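Local coordinates for cytidylate kinase-like family protein (Eubacterium ventriosum, PDB 3FDI) that is of unknown function but belongs to the cytidylate kinase-like family of P-loop NTPases and is probably a nucleotide-binding kinase, at residues E55-F66 / I84-N95. Residues are numbered along the deposited sequence; the frame is centred on the assembly and turned at random.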
loop_
_atom_site.group_PDB
_atom_site.type_symbol
_atom_site.label_atom_id
_atom_site.label_comp_id
_atom_site.label_asym_id
_atom_site.label_seq_id
_atom_site.Cartn_x
_atom_site.Cartn_y
_atom_site.Cartn_z
ATOM N N GLU B 55 26.158 -4.100 17.727
ATOM C CA GLU B 55 24.844 -4.313 17.226
ATOM C C GLU B 55 24.834 -4.221 15.709
ATOM O O GLU B 55 24.823 -3.164 15.080
ATOM C CB GLU B 55 23.878 -3.414 17.967
ATOM C CG GLU B 55 23.725 -3.935 19.397
ATOM C CD GLU B 55 22.720 -3.196 20.246
ATOM O OE1 GLU B 55 21.836 -2.496 19.705
ATOM O OE2 GLU B 55 22.813 -3.333 21.485
ATOM N N ARG B 56 24.994 -5.405 15.153
ATOM C CA ARG B 56 24.615 -5.728 13.805
ATOM C C ARG B 56 24.448 -7.252 13.882
ATOM O O ARG B 56 25.316 -8.038 13.449
ATOM C CB ARG B 56 25.665 -5.283 12.784
ATOM C CG ARG B 56 25.407 -5.833 11.380
ATOM C CD ARG B 56 25.997 -4.965 10.259
ATOM N NE ARG B 56 27.291 -4.372 10.612
ATOM C CZ ARG B 56 28.479 -4.984 10.541
ATOM N NH1 ARG B 56 28.566 -6.254 10.140
ATOM N NH2 ARG B 56 29.590 -4.323 10.897
ATOM N N PHE B 57 23.339 -7.633 14.521
ATOM C CA PHE B 57 22.886 -9.014 14.587
ATOM C C PHE B 57 22.046 -9.297 13.330
ATOM O O PHE B 57 21.259 -10.258 13.289
ATOM C CB PHE B 57 22.043 -9.246 15.858
ATOM C CG PHE B 57 22.816 -9.121 17.144
ATOM C CD1 PHE B 57 23.096 -10.249 17.924
ATOM C CD2 PHE B 57 23.264 -7.879 17.587
ATOM C CE1 PHE B 57 23.824 -10.136 19.128
ATOM C CE2 PHE B 57 23.992 -7.757 18.784
ATOM C CZ PHE B 57 24.263 -8.883 19.555
ATOM N N ASP B 58 22.221 -8.430 12.323
ATOM C CA ASP B 58 21.421 -8.421 11.087
ATOM C C ASP B 58 19.898 -8.444 11.313
ATOM O O ASP B 58 19.121 -8.953 10.484
ATOM C CB ASP B 58 21.898 -9.524 10.156
ATOM C CG ASP B 58 23.349 -9.341 9.765
ATOM O OD1 ASP B 58 23.884 -8.210 9.949
ATOM O OD2 ASP B 58 23.961 -10.329 9.294
ATOM N N GLU B 59 19.493 -7.864 12.442
ATOM C CA GLU B 59 18.100 -7.640 12.755
ATOM C C GLU B 59 17.704 -6.301 12.095
ATOM O O GLU B 59 18.267 -5.227 12.410
ATOM C CB GLU B 59 17.900 -7.667 14.277
ATOM C CG GLU B 59 18.108 -9.107 14.837
ATOM C CD GLU B 59 18.182 -9.198 16.362
ATOM O OE1 GLU B 59 17.473 -8.425 17.044
ATOM O OE2 GLU B 59 18.943 -10.072 16.864
ATOM N N LYS B 60 16.768 -6.401 11.146
ATOM C CA LYS B 60 16.398 -5.299 10.225
ATOM C C LYS B 60 16.077 -3.939 10.898
ATOM O O LYS B 60 16.539 -2.903 10.435
ATOM C CB LYS B 60 15.232 -5.751 9.290
ATOM C CG LYS B 60 15.605 -6.934 8.316
ATOM C CD LYS B 60 14.599 -7.090 7.138
ATOM C CE LYS B 60 15.274 -7.663 5.831
ATOM N NZ LYS B 60 15.705 -9.098 5.883
ATOM N N PRO B 61 15.292 -3.940 11.986
ATOM C CA PRO B 61 14.917 -2.662 12.613
ATOM C C PRO B 61 16.105 -1.939 13.204
ATOM O O PRO B 61 16.149 -0.696 13.217
ATOM C CB PRO B 61 13.932 -3.076 13.739
ATOM C CG PRO B 61 13.490 -4.433 13.443
ATOM C CD PRO B 61 14.582 -5.082 12.596
HETATM N N MSE B 62 17.072 -2.711 13.681
HETATM C CA MSE B 62 18.252 -2.136 14.284
HETATM C C MSE B 62 19.206 -1.591 13.239
HETATM O O MSE B 62 19.661 -0.453 13.365
HETATM C CB MSE B 62 18.947 -3.146 15.186
HETATM C CG MSE B 62 18.168 -3.452 16.482
HETATM SE SE MSE B 62 19.394 -4.432 17.684
HETATM C CE MSE B 62 21.033 -3.609 17.083
ATOM N N ASN B 63 19.500 -2.391 12.212
ATOM C CA ASN B 63 20.352 -1.924 11.107
ATOM C C ASN B 63 19.746 -0.646 10.533
ATOM O O ASN B 63 20.407 0.363 10.357
ATOM C CB ASN B 63 20.445 -2.975 9.980
ATOM C CG ASN B 63 21.000 -4.319 10.461
ATOM O OD1 ASN B 63 22.100 -4.392 11.002
ATOM N ND2 ASN B 63 20.222 -5.387 10.258
ATOM N N PHE B 64 18.449 -0.698 10.285
ATOM C CA PHE B 64 17.725 0.467 9.767
ATOM C C PHE B 64 17.840 1.711 10.678
ATOM O O PHE B 64 18.184 2.822 10.221
ATOM C CB PHE B 64 16.256 0.077 9.553
ATOM C CG PHE B 64 15.460 1.125 8.870
ATOM C CD1 PHE B 64 15.588 1.330 7.482
ATOM C CD2 PHE B 64 14.589 1.920 9.585
ATOM C CE1 PHE B 64 14.860 2.333 6.827
ATOM C CE2 PHE B 64 13.859 2.909 8.935
ATOM C CZ PHE B 64 13.996 3.117 7.551
ATOM N N ALA B 65 17.561 1.503 11.966
ATOM C CA ALA B 65 17.783 2.538 12.993
ATOM C C ALA B 65 19.203 3.116 12.920
ATOM O O ALA B 65 19.408 4.312 13.090
ATOM C CB ALA B 65 17.498 1.976 14.388
ATOM N N PHE B 66 20.193 2.285 12.639
ATOM C CA PHE B 66 21.579 2.793 12.655
ATOM C C PHE B 66 21.932 3.668 11.469
ATOM O O PHE B 66 22.890 4.433 11.547
ATOM C CB PHE B 66 22.598 1.649 12.791
ATOM C CG PHE B 66 22.677 1.081 14.173
ATOM C CD1 PHE B 66 23.089 1.878 15.247
ATOM C CD2 PHE B 66 22.351 -0.253 14.405
ATOM C CE1 PHE B 66 23.178 1.347 16.559
ATOM C CE2 PHE B 66 22.416 -0.801 15.687
ATOM C CZ PHE B 66 22.832 0.004 16.773
ATOM N N ILE B 84 16.318 1.795 19.479
ATOM C CA ILE B 84 17.400 0.832 19.570
ATOM C C ILE B 84 17.536 0.184 20.947
ATOM O O ILE B 84 17.803 -1.021 21.086
ATOM C CB ILE B 84 18.754 1.465 19.209
ATOM C CG1 ILE B 84 18.885 1.677 17.698
ATOM C CG2 ILE B 84 19.883 0.577 19.656
ATOM C CD1 ILE B 84 20.129 2.591 17.369
ATOM N N ARG B 85 17.394 0.998 21.972
ATOM C CA ARG B 85 17.572 0.498 23.306
ATOM C C ARG B 85 16.451 -0.451 23.651
ATOM O O ARG B 85 16.686 -1.469 24.304
ATOM C CB ARG B 85 17.637 1.638 24.308
ATOM C CG ARG B 85 18.707 2.654 24.014
ATOM C CD ARG B 85 18.907 3.624 25.168
ATOM N NE ARG B 85 20.132 4.403 24.989
ATOM C CZ ARG B 85 20.963 4.785 25.972
ATOM N NH1 ARG B 85 20.736 4.445 27.235
ATOM N NH2 ARG B 85 22.063 5.494 25.695
ATOM N N GLN B 86 15.244 -0.135 23.190
ATOM C CA GLN B 86 14.128 -0.963 23.487
ATOM C C GLN B 86 14.223 -2.250 22.707
ATOM O O GLN B 86 13.848 -3.309 23.207
ATOM C CB GLN B 86 12.846 -0.258 23.141
ATOM C CG GLN B 86 12.703 1.047 23.842
ATOM C CD GLN B 86 11.318 1.593 23.789
ATOM O OE1 GLN B 86 10.620 1.457 22.802
ATOM N NE2 GLN B 86 10.921 2.258 24.855
ATOM N N PHE B 87 14.664 -2.164 21.447
ATOM C CA PHE B 87 14.818 -3.368 20.612
ATOM C C PHE B 87 15.847 -4.266 21.272
ATOM O O PHE B 87 15.622 -5.458 21.459
ATOM C CB PHE B 87 15.298 -3.054 19.189
ATOM C CG PHE B 87 14.342 -2.255 18.364
ATOM C CD1 PHE B 87 12.966 -2.258 18.620
ATOM C CD2 PHE B 87 14.812 -1.520 17.295
ATOM C CE1 PHE B 87 12.099 -1.515 17.853
ATOM C CE2 PHE B 87 13.957 -0.771 16.531
ATOM C CZ PHE B 87 12.580 -0.785 16.799
ATOM N N ASN B 88 16.942 -3.654 21.686
ATOM C CA ASN B 88 17.982 -4.425 22.289
ATOM C C ASN B 88 17.578 -5.074 23.631
ATOM O O ASN B 88 17.954 -6.239 23.878
ATOM C CB ASN B 88 19.212 -3.603 22.424
ATOM C CG ASN B 88 20.423 -4.452 22.626
ATOM O OD1 ASN B 88 20.548 -5.546 22.033
ATOM N ND2 ASN B 88 21.315 -3.992 23.500
ATOM N N PHE B 89 16.808 -4.350 24.469
ATOM C CA PHE B 89 16.201 -4.934 25.680
ATOM C C PHE B 89 15.455 -6.194 25.340
ATOM O O PHE B 89 15.607 -7.198 25.993
ATOM C CB PHE B 89 15.250 -3.946 26.386
ATOM C CG PHE B 89 14.542 -4.508 27.611
ATOM C CD1 PHE B 89 15.037 -4.287 28.882
ATOM C CD2 PHE B 89 13.357 -5.187 27.483
ATOM C CE1 PHE B 89 14.377 -4.810 30.016
ATOM C CE2 PHE B 89 12.699 -5.699 28.585
ATOM C CZ PHE B 89 13.206 -5.525 29.837
ATOM N N ILE B 90 14.626 -6.119 24.320
ATOM C CA ILE B 90 13.757 -7.192 23.931
ATOM C C ILE B 90 14.541 -8.366 23.411
ATOM O O ILE B 90 14.236 -9.506 23.737
ATOM C CB ILE B 90 12.790 -6.693 22.870
ATOM C CG1 ILE B 90 11.767 -5.766 23.545
ATOM C CG2 ILE B 90 12.040 -7.822 22.209
ATOM C CD1 ILE B 90 10.706 -5.174 22.571
ATOM N N ARG B 91 15.555 -8.058 22.605
ATOM C CA ARG B 91 16.408 -9.055 22.008
ATOM C C ARG B 91 17.233 -9.776 23.093
ATOM O O ARG B 91 17.332 -10.988 23.084
ATOM C CB ARG B 91 17.314 -8.375 20.974
ATOM C CG ARG B 91 18.216 -9.310 20.147
ATOM C CD ARG B 91 19.451 -8.583 19.555
ATOM N NE ARG B 91 20.287 -8.043 20.624
ATOM C CZ ARG B 91 21.204 -8.718 21.315
ATOM N NH1 ARG B 91 21.478 -10.007 21.072
ATOM N NH2 ARG B 91 21.834 -8.101 22.297
ATOM N N LYS B 92 17.815 -9.028 24.017
ATOM C CA LYS B 92 18.596 -9.619 25.106
ATOM C C LYS B 92 17.743 -10.491 26.005
ATOM O O LYS B 92 18.149 -11.590 26.338
ATOM C CB LYS B 92 19.286 -8.548 25.964
ATOM C CG LYS B 92 20.550 -7.991 25.344
ATOM C CD LYS B 92 21.243 -6.960 26.274
ATOM C CE LYS B 92 22.514 -6.356 25.625
ATOM N NZ LYS B 92 23.405 -5.584 26.565
ATOM N N LYS B 93 16.583 -9.984 26.418
ATOM C CA LYS B 93 15.707 -10.757 27.276
ATOM C C LYS B 93 15.284 -12.043 26.561
ATOM O O LYS B 93 15.268 -13.118 27.178
ATOM C CB LYS B 93 14.484 -9.955 27.726
ATOM C CG LYS B 93 14.768 -8.830 28.715
ATOM C CD LYS B 93 15.359 -9.343 30.037
ATOM C CE LYS B 93 15.053 -8.394 31.185
ATOM N NZ LYS B 93 15.736 -8.705 32.478
ATOM N N ALA B 94 14.942 -11.955 25.278
ATOM C CA ALA B 94 14.592 -13.169 24.544
ATOM C C ALA B 94 15.742 -14.157 24.326
ATOM O O ALA B 94 15.544 -15.357 24.492
ATOM C CB ALA B 94 13.966 -12.839 23.201
ATOM N N ASN B 95 16.907 -13.662 23.922
ATOM C CA ASN B 95 17.909 -14.508 23.251
ATOM C C ASN B 95 19.098 -14.841 24.089
ATOM O O ASN B 95 19.718 -15.876 23.894
ATOM C CB ASN B 95 18.434 -13.871 21.971
ATOM C CG ASN B 95 17.383 -13.774 20.919
ATOM O OD1 ASN B 95 16.305 -14.392 21.022
ATOM N ND2 ASN B 95 17.645 -12.952 19.908
#
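The guanidinium of R91 lies over one face of the F57 ring, its CZ 3.8 Å from the ring centroid and the two planes 27° apart, a worked example of how one arginine can serve a cation-pi stack and a hydrogen-bonded pair at once. Its aliphatic part starts with CG opposite the backbone N (chi1 -175°) and then bends at chi3, which turns the flat group back along its own helix. There NE and NH2, approaching side-on, both donate to OD1 of N88, which lies in the guanidinium plane, 2.9 Å from NE, while NH1 forms a salt bridge with E96. The carboxylate of E59, the N-cap residue of helix 60-66, instead meets the R91 methylenes. In this P-loop NTPase family protein, helix 60-66 and the 84-95 part of helix 81-95 run nearly antiparallel, their axes at 155°, and helix 81-95 precedes strand 101-104 of the parallel sheet. With an alanine in place of R91, the F57 face would probably lose its cation and OD1 of N88 both of its donors. Farther along, I84 sends CD1 over the face of F66, 3.8 Å from that ring's centroid, and rests CG1 on CB of A65. P61 CB and M62 CG both approach the F87 ring obliquely, P61 CB 3.6 Å from CE2; Y163 meets the F87 ring edge-to-face.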